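Local coordinates for protein DNA endonuclease I-HmuI (Bacillus phage SPO1, PDB 1U3E) that probably cuts DNA as an HNH homing endonuclease that takes part in intron homing, held here on DNA with manganese at the cleavage site, at residues F63-K76 / S85-V97. Sequence-based numbering, arbitrary orientation.
Sequences FCEGYEEGLVVDHK and STNLRWVTQKINV. With MN (manganese (II) ion), chain K; nucleotides of chain C; nucleotides of chain A.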
# COMPACT_ATOMS: atom_id res chain seq x y z
N PHE D 63 -19.05 16.35 8.82
CA PHE D 63 -20.25 15.75 9.39
C PHE D 63 -20.05 14.46 10.18
O PHE D 63 -21.00 13.72 10.38
CB PHE D 63 -21.28 15.47 8.29
CG PHE D 63 -21.50 16.62 7.35
CD1 PHE D 63 -20.82 16.70 6.15
CD2 PHE D 63 -22.39 17.64 7.67
CE1 PHE D 63 -21.02 17.75 5.28
CE2 PHE D 63 -22.60 18.70 6.80
CZ PHE D 63 -21.91 18.76 5.61
N CYS D 64 -18.84 14.18 10.65
CA CYS D 64 -18.60 12.95 11.39
C CYS D 64 -17.75 13.09 12.64
O CYS D 64 -16.56 13.37 12.56
CB CYS D 64 -17.95 11.93 10.47
SG CYS D 64 -19.01 11.35 9.16
N GLU D 65 -18.36 12.85 13.80
CA GLU D 65 -17.62 12.93 15.06
C GLU D 65 -16.57 11.81 15.09
O GLU D 65 -16.70 10.79 14.41
CB GLU D 65 -18.57 12.76 16.26
CG GLU D 65 -19.85 13.61 16.22
CD GLU D 65 -19.60 15.12 16.38
OE1 GLU D 65 -20.45 15.92 15.91
OE2 GLU D 65 -18.58 15.50 16.99
N GLY D 66 -15.50 12.02 15.84
CA GLY D 66 -14.49 10.99 15.94
C GLY D 66 -13.14 11.28 15.36
O GLY D 66 -12.23 10.48 15.54
N TYR D 67 -12.99 12.40 14.66
CA TYR D 67 -11.69 12.69 14.08
C TYR D 67 -10.58 12.85 15.11
O TYR D 67 -10.71 13.60 16.07
CB TYR D 67 -11.73 13.96 13.22
CG TYR D 67 -10.33 14.40 12.80
CD1 TYR D 67 -9.75 13.92 11.63
CD2 TYR D 67 -9.55 15.19 13.64
CE1 TYR D 67 -8.41 14.22 11.31
CE2 TYR D 67 -8.22 15.48 13.35
CZ TYR D 67 -7.65 14.99 12.18
OH TYR D 67 -6.31 15.26 11.91
N GLU D 68 -9.49 12.13 14.88
CA GLU D 68 -8.30 12.16 15.72
C GLU D 68 -7.10 12.08 14.79
O GLU D 68 -7.16 11.44 13.74
CB GLU D 68 -8.27 10.99 16.69
CG GLU D 68 -9.17 11.15 17.90
CD GLU D 68 -9.01 12.51 18.56
OE1 GLU D 68 -7.94 13.13 18.41
OE2 GLU D 68 -9.95 12.96 19.25
N GLU D 69 -6.00 12.73 15.16
CA GLU D 69 -4.82 12.71 14.32
C GLU D 69 -4.43 11.30 13.91
O GLU D 69 -4.51 10.36 14.71
CB GLU D 69 -3.64 13.36 15.04
CG GLU D 69 -2.30 13.16 14.36
CD GLU D 69 -1.14 13.61 15.22
OE1 GLU D 69 0.02 13.42 14.80
OE2 GLU D 69 -1.37 14.15 16.31
N GLY D 70 -4.01 11.18 12.66
CA GLY D 70 -3.58 9.91 12.12
C GLY D 70 -4.70 8.98 11.71
O GLY D 70 -4.46 7.97 11.06
N LEU D 71 -5.92 9.32 12.10
CA LEU D 71 -7.06 8.47 11.77
C LEU D 71 -7.33 8.49 10.29
O LEU D 71 -6.87 9.37 9.58
CB LEU D 71 -8.31 8.86 12.55
CG LEU D 71 -8.24 8.38 14.00
CD1 LEU D 71 -9.55 8.64 14.68
CD2 LEU D 71 -7.91 6.90 14.04
N VAL D 72 -8.10 7.51 9.86
CA VAL D 72 -8.42 7.34 8.46
C VAL D 72 -9.94 7.25 8.27
O VAL D 72 -10.64 6.76 9.15
CB VAL D 72 -7.65 6.07 7.95
CG1 VAL D 72 -8.59 4.92 7.74
CG2 VAL D 72 -6.84 6.41 6.73
N VAL D 73 -10.44 7.75 7.15
CA VAL D 73 -11.88 7.72 6.88
C VAL D 73 -12.30 6.46 6.18
O VAL D 73 -11.83 6.15 5.10
CB VAL D 73 -12.34 8.92 6.01
CG1 VAL D 73 -13.80 8.73 5.59
CG2 VAL D 73 -12.18 10.21 6.78
N ASP D 74 -13.23 5.74 6.80
CA ASP D 74 -13.69 4.49 6.23
C ASP D 74 -15.08 4.54 5.61
O ASP D 74 -15.95 5.29 6.06
CB ASP D 74 -13.66 3.42 7.32
CG ASP D 74 -14.44 2.19 6.96
OD1 ASP D 74 -14.24 1.66 5.84
OD2 ASP D 74 -15.24 1.74 7.81
N HIS D 75 -15.27 3.76 4.55
CA HIS D 75 -16.54 3.63 3.85
C HIS D 75 -17.12 2.32 4.38
O HIS D 75 -16.72 1.25 3.94
CB HIS D 75 -16.34 3.46 2.35
CG HIS D 75 -16.09 4.74 1.63
ND1 HIS D 75 -14.91 5.44 1.75
CD2 HIS D 75 -16.86 5.44 0.77
CE1 HIS D 75 -14.97 6.52 0.99
NE2 HIS D 75 -16.14 6.55 0.39
N LYS D 76 -18.05 2.41 5.33
CA LYS D 76 -18.64 1.23 5.93
C LYS D 76 -18.99 0.12 4.95
O LYS D 76 -18.57 -1.03 5.11
CB LYS D 76 -19.90 1.60 6.72
CG LYS D 76 -19.68 2.51 7.91
CD LYS D 76 -21.01 2.95 8.51
CE LYS D 76 -20.81 3.98 9.60
NZ LYS D 76 -22.08 4.38 10.25
N SER D 85 -22.48 10.93 4.55
CA SER D 85 -21.76 10.96 5.81
C SER D 85 -22.13 9.76 6.65
O SER D 85 -21.32 9.26 7.43
CB SER D 85 -22.05 12.25 6.57
OG SER D 85 -23.44 12.38 6.84
N THR D 86 -23.36 9.29 6.52
CA THR D 86 -23.80 8.15 7.31
C THR D 86 -23.05 6.87 6.99
O THR D 86 -23.04 5.94 7.80
CB THR D 86 -25.31 7.89 7.15
OG1 THR D 86 -25.60 7.63 5.77
CG2 THR D 86 -26.12 9.08 7.62
N ASN D 87 -22.42 6.82 5.82
CA ASN D 87 -21.65 5.65 5.39
C ASN D 87 -20.15 5.72 5.74
O ASN D 87 -19.42 4.76 5.56
CB ASN D 87 -21.77 5.46 3.88
CG ASN D 87 -21.08 4.20 3.40
OD1 ASN D 87 -21.30 3.12 3.94
ND2 ASN D 87 -20.24 4.33 2.38
N LEU D 88 -19.72 6.88 6.23
CA LEU D 88 -18.32 7.12 6.58
C LEU D 88 -18.12 7.19 8.09
O LEU D 88 -19.06 7.44 8.84
CB LEU D 88 -17.87 8.42 5.92
CG LEU D 88 -18.20 8.51 4.43
CD1 LEU D 88 -17.97 9.91 3.90
CD2 LEU D 88 -17.36 7.52 3.67
N ARG D 89 -16.89 6.98 8.54
CA ARG D 89 -16.57 7.02 9.96
C ARG D 89 -15.06 7.04 10.19
O ARG D 89 -14.30 6.35 9.49
CB ARG D 89 -17.15 5.79 10.64
CG ARG D 89 -16.58 4.52 10.08
CD ARG D 89 -16.82 3.36 10.99
NE ARG D 89 -16.25 2.13 10.44
CZ ARG D 89 -16.03 1.04 11.16
NH1 ARG D 89 -16.34 1.02 12.45
NH2 ARG D 89 -15.50 -0.03 10.58
N TRP D 90 -14.61 7.82 11.16
CA TRP D 90 -13.19 7.88 11.45
C TRP D 90 -12.73 6.62 12.14
O TRP D 90 -13.19 6.29 13.23
CB TRP D 90 -12.87 9.10 12.31
CG TRP D 90 -13.09 10.35 11.57
CD1 TRP D 90 -14.19 11.15 11.62
CD2 TRP D 90 -12.20 10.94 10.63
NE1 TRP D 90 -14.04 12.22 10.77
CE2 TRP D 90 -12.82 12.12 10.15
CE3 TRP D 90 -10.93 10.60 10.15
CZ2 TRP D 90 -12.22 12.95 9.22
CZ3 TRP D 90 -10.33 11.43 9.22
CH2 TRP D 90 -10.97 12.60 8.76
N VAL D 91 -11.82 5.91 11.50
CA VAL D 91 -11.33 4.67 12.05
C VAL D 91 -9.82 4.60 12.05
O VAL D 91 -9.15 5.40 11.40
CB VAL D 91 -11.94 3.48 11.27
CG1 VAL D 91 -11.09 2.24 11.42
CG2 VAL D 91 -13.35 3.21 11.77
N THR D 92 -9.30 3.64 12.81
CA THR D 92 -7.87 3.40 12.96
C THR D 92 -7.41 2.45 11.85
O THR D 92 -8.06 1.45 11.60
CB THR D 92 -7.64 2.78 14.36
OG1 THR D 92 -6.40 3.22 14.87
CG2 THR D 92 -7.62 1.29 14.31
N GLN D 93 -6.32 2.77 11.16
CA GLN D 93 -5.86 1.92 10.06
C GLN D 93 -5.81 0.44 10.42
O GLN D 93 -5.95 -0.40 9.55
CB GLN D 93 -4.47 2.35 9.56
CG GLN D 93 -4.45 3.58 8.66
CD GLN D 93 -3.79 3.33 7.30
OE1 GLN D 93 -3.21 4.23 6.69
NE2 GLN D 93 -3.88 2.09 6.82
N LYS D 94 -5.60 0.13 11.69
CA LYS D 94 -5.56 -1.25 12.14
C LYS D 94 -6.96 -1.79 12.01
O LYS D 94 -7.18 -2.87 11.45
CB LYS D 94 -5.11 -1.32 13.61
CG LYS D 94 -5.17 -2.71 14.25
CD LYS D 94 -4.29 -3.71 13.51
CE LYS D 94 -4.39 -5.11 14.11
NZ LYS D 94 -3.71 -5.23 15.44
N ILE D 95 -7.92 -1.03 12.52
CA ILE D 95 -9.32 -1.44 12.46
C ILE D 95 -9.83 -1.58 11.03
O ILE D 95 -10.57 -2.51 10.73
CB ILE D 95 -10.20 -0.47 13.24
CG1 ILE D 95 -9.97 -0.67 14.72
CG2 ILE D 95 -11.67 -0.71 12.92
CD1 ILE D 95 -10.72 0.29 15.59
N ASN D 96 -9.43 -0.67 10.15
CA ASN D 96 -9.89 -0.75 8.77
C ASN D 96 -9.41 -2.05 8.14
O ASN D 96 -10.10 -2.65 7.32
CB ASN D 96 -9.39 0.45 7.96
CG ASN D 96 -10.10 0.58 6.61
OD1 ASN D 96 -11.23 0.13 6.42
ND2 ASN D 96 -9.43 1.22 5.66
N VAL D 97 -8.23 -2.51 8.54
CA VAL D 97 -7.71 -3.74 7.99
C VAL D 97 -8.37 -4.95 8.63
O VAL D 97 -8.73 -5.91 7.95
CB VAL D 97 -6.17 -3.82 8.14
CG1 VAL D 97 -5.68 -5.19 7.79
CG2 VAL D 97 -5.52 -2.81 7.20
MN MN K . -12.88 -0.02 4.65
OP3 DG C 1 -12.48 2.07 3.84
P DG C 1 -12.00 3.08 2.83
OP1 DG C 1 -12.11 2.57 1.41
OP2 DG C 1 -12.56 4.44 3.07
O5' DG C 1 -10.41 3.19 3.12
C5' DG C 1 -9.65 4.28 2.57
C4' DG C 1 -8.36 4.47 3.34
O4' DG C 1 -7.40 3.54 2.82
C3' DG C 1 -7.73 5.83 3.14
O3' DG C 1 -8.05 6.69 4.21
C2' DG C 1 -6.25 5.54 3.26
C1' DG C 1 -6.11 4.13 2.76
N9 DG C 1 -5.69 4.08 1.37
C8 DG C 1 -6.40 3.58 0.30
N7 DG C 1 -5.75 3.65 -0.83
C5 DG C 1 -4.55 4.24 -0.49
C6 DG C 1 -3.45 4.56 -1.28
O6 DG C 1 -3.31 4.39 -2.50
N1 DG C 1 -2.43 5.14 -0.54
C2 DG C 1 -2.47 5.39 0.80
N2 DG C 1 -1.39 5.96 1.33
N3 DG C 1 -3.50 5.09 1.56
C4 DG C 1 -4.50 4.52 0.86
P DC A 16 2.82 2.14 7.86
OP1 DC A 16 2.86 2.26 9.34
OP2 DC A 16 3.79 1.26 7.16
O5' DC A 16 1.35 1.69 7.48
C5' DC A 16 0.22 2.43 7.94
C4' DC A 16 -0.84 1.50 8.47
O4' DC A 16 -1.64 1.05 7.36
C3' DC A 16 -0.24 0.24 9.07
O3' DC A 16 -1.01 -0.27 10.14
C2' DC A 16 -0.18 -0.71 7.90
C1' DC A 16 -1.38 -0.31 7.05
N1 DC A 16 -1.09 -0.39 5.61
C2 DC A 16 -2.04 -0.95 4.75
O2 DC A 16 -3.12 -1.32 5.20
N3 DC A 16 -1.74 -1.06 3.44
C4 DC A 16 -0.57 -0.63 2.99
N4 DC A 16 -0.32 -0.75 1.69
C5 DC A 16 0.41 -0.05 3.84
C6 DC A 16 0.10 0.05 5.13
P DT C 2 -8.36 8.22 3.89
OP1 DT C 2 -8.78 8.88 5.16
OP2 DT C 2 -9.36 8.20 2.79
O5' DT C 2 -6.94 8.78 3.39
C5' DT C 2 -5.88 8.91 4.36
C4' DT C 2 -4.67 9.57 3.73
O4' DT C 2 -4.03 8.60 2.89
C3' DT C 2 -4.95 10.78 2.85
O3' DT C 2 -4.82 12.02 3.50
C2' DT C 2 -3.83 10.70 1.84
C1' DT C 2 -3.44 9.27 1.81
N1 DT C 2 -3.81 8.65 0.56
C2 DT C 2 -2.84 8.68 -0.38
O2 DT C 2 -1.74 9.21 -0.23
N3 DT C 2 -3.20 8.08 -1.53
C4 DT C 2 -4.39 7.47 -1.83
O4 DT C 2 -4.56 6.98 -2.95
C5 DT C 2 -5.36 7.47 -0.78
C7 DT C 2 -6.69 6.82 -1.01
C6 DT C 2 -5.03 8.07 0.38
O HOH W 1 -14.68 -0.26 4.06
O HOH W 2 -12.36 -1.74 5.12
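D74 and N96 meet at the manganese ion, each giving it one side-chain oxygen: OD1 of D74 lies 2.5 Å and OD1 of N96 2.4 Å from the metal. OP3 of DG1 of chain C and two waters are its other ligands. The second carboxylate oxygen of D74, OD2, turns its anti lone pair to R89; R89 NE donates to D74 OD2 at 2.8 Å, with OD2 lying in the guanidinium plane, and NH2 adds a weak bond to that oxygen. The twist about CB-CG of D74 (chi2 49°) turns OD1 to the metal and OD2 to the arginine. Next to it, H75 ND1 donates to OP2 of DG1 of chain C, which lies at the ring edge, in its plane. OD1 of N83 accepts a hydrogen bond from NE2, and these two bonds fix the ring's rotation, while L88 CD2 packs over one face, 3.5 Å from the centroid of the H75 ring.

Behind these groups, strands 72-75 and 88-91 form an antiparallel hairpin, tied by paired bonds between V72 and V91. On the H75 side of the sheet, W90 is sandwiched between V73 CG2, 3.4 Å from the centroid of its six-membered ring, and Y67, whose ring edge meets the other face with the planes at 87°. Helix 93-103 then carries N96 back to the metal, giving the ββα-metal fold of HNH nucleases. Manganese and H75 thus grip the same DG1 phosphate, and the metal would probably polarise it.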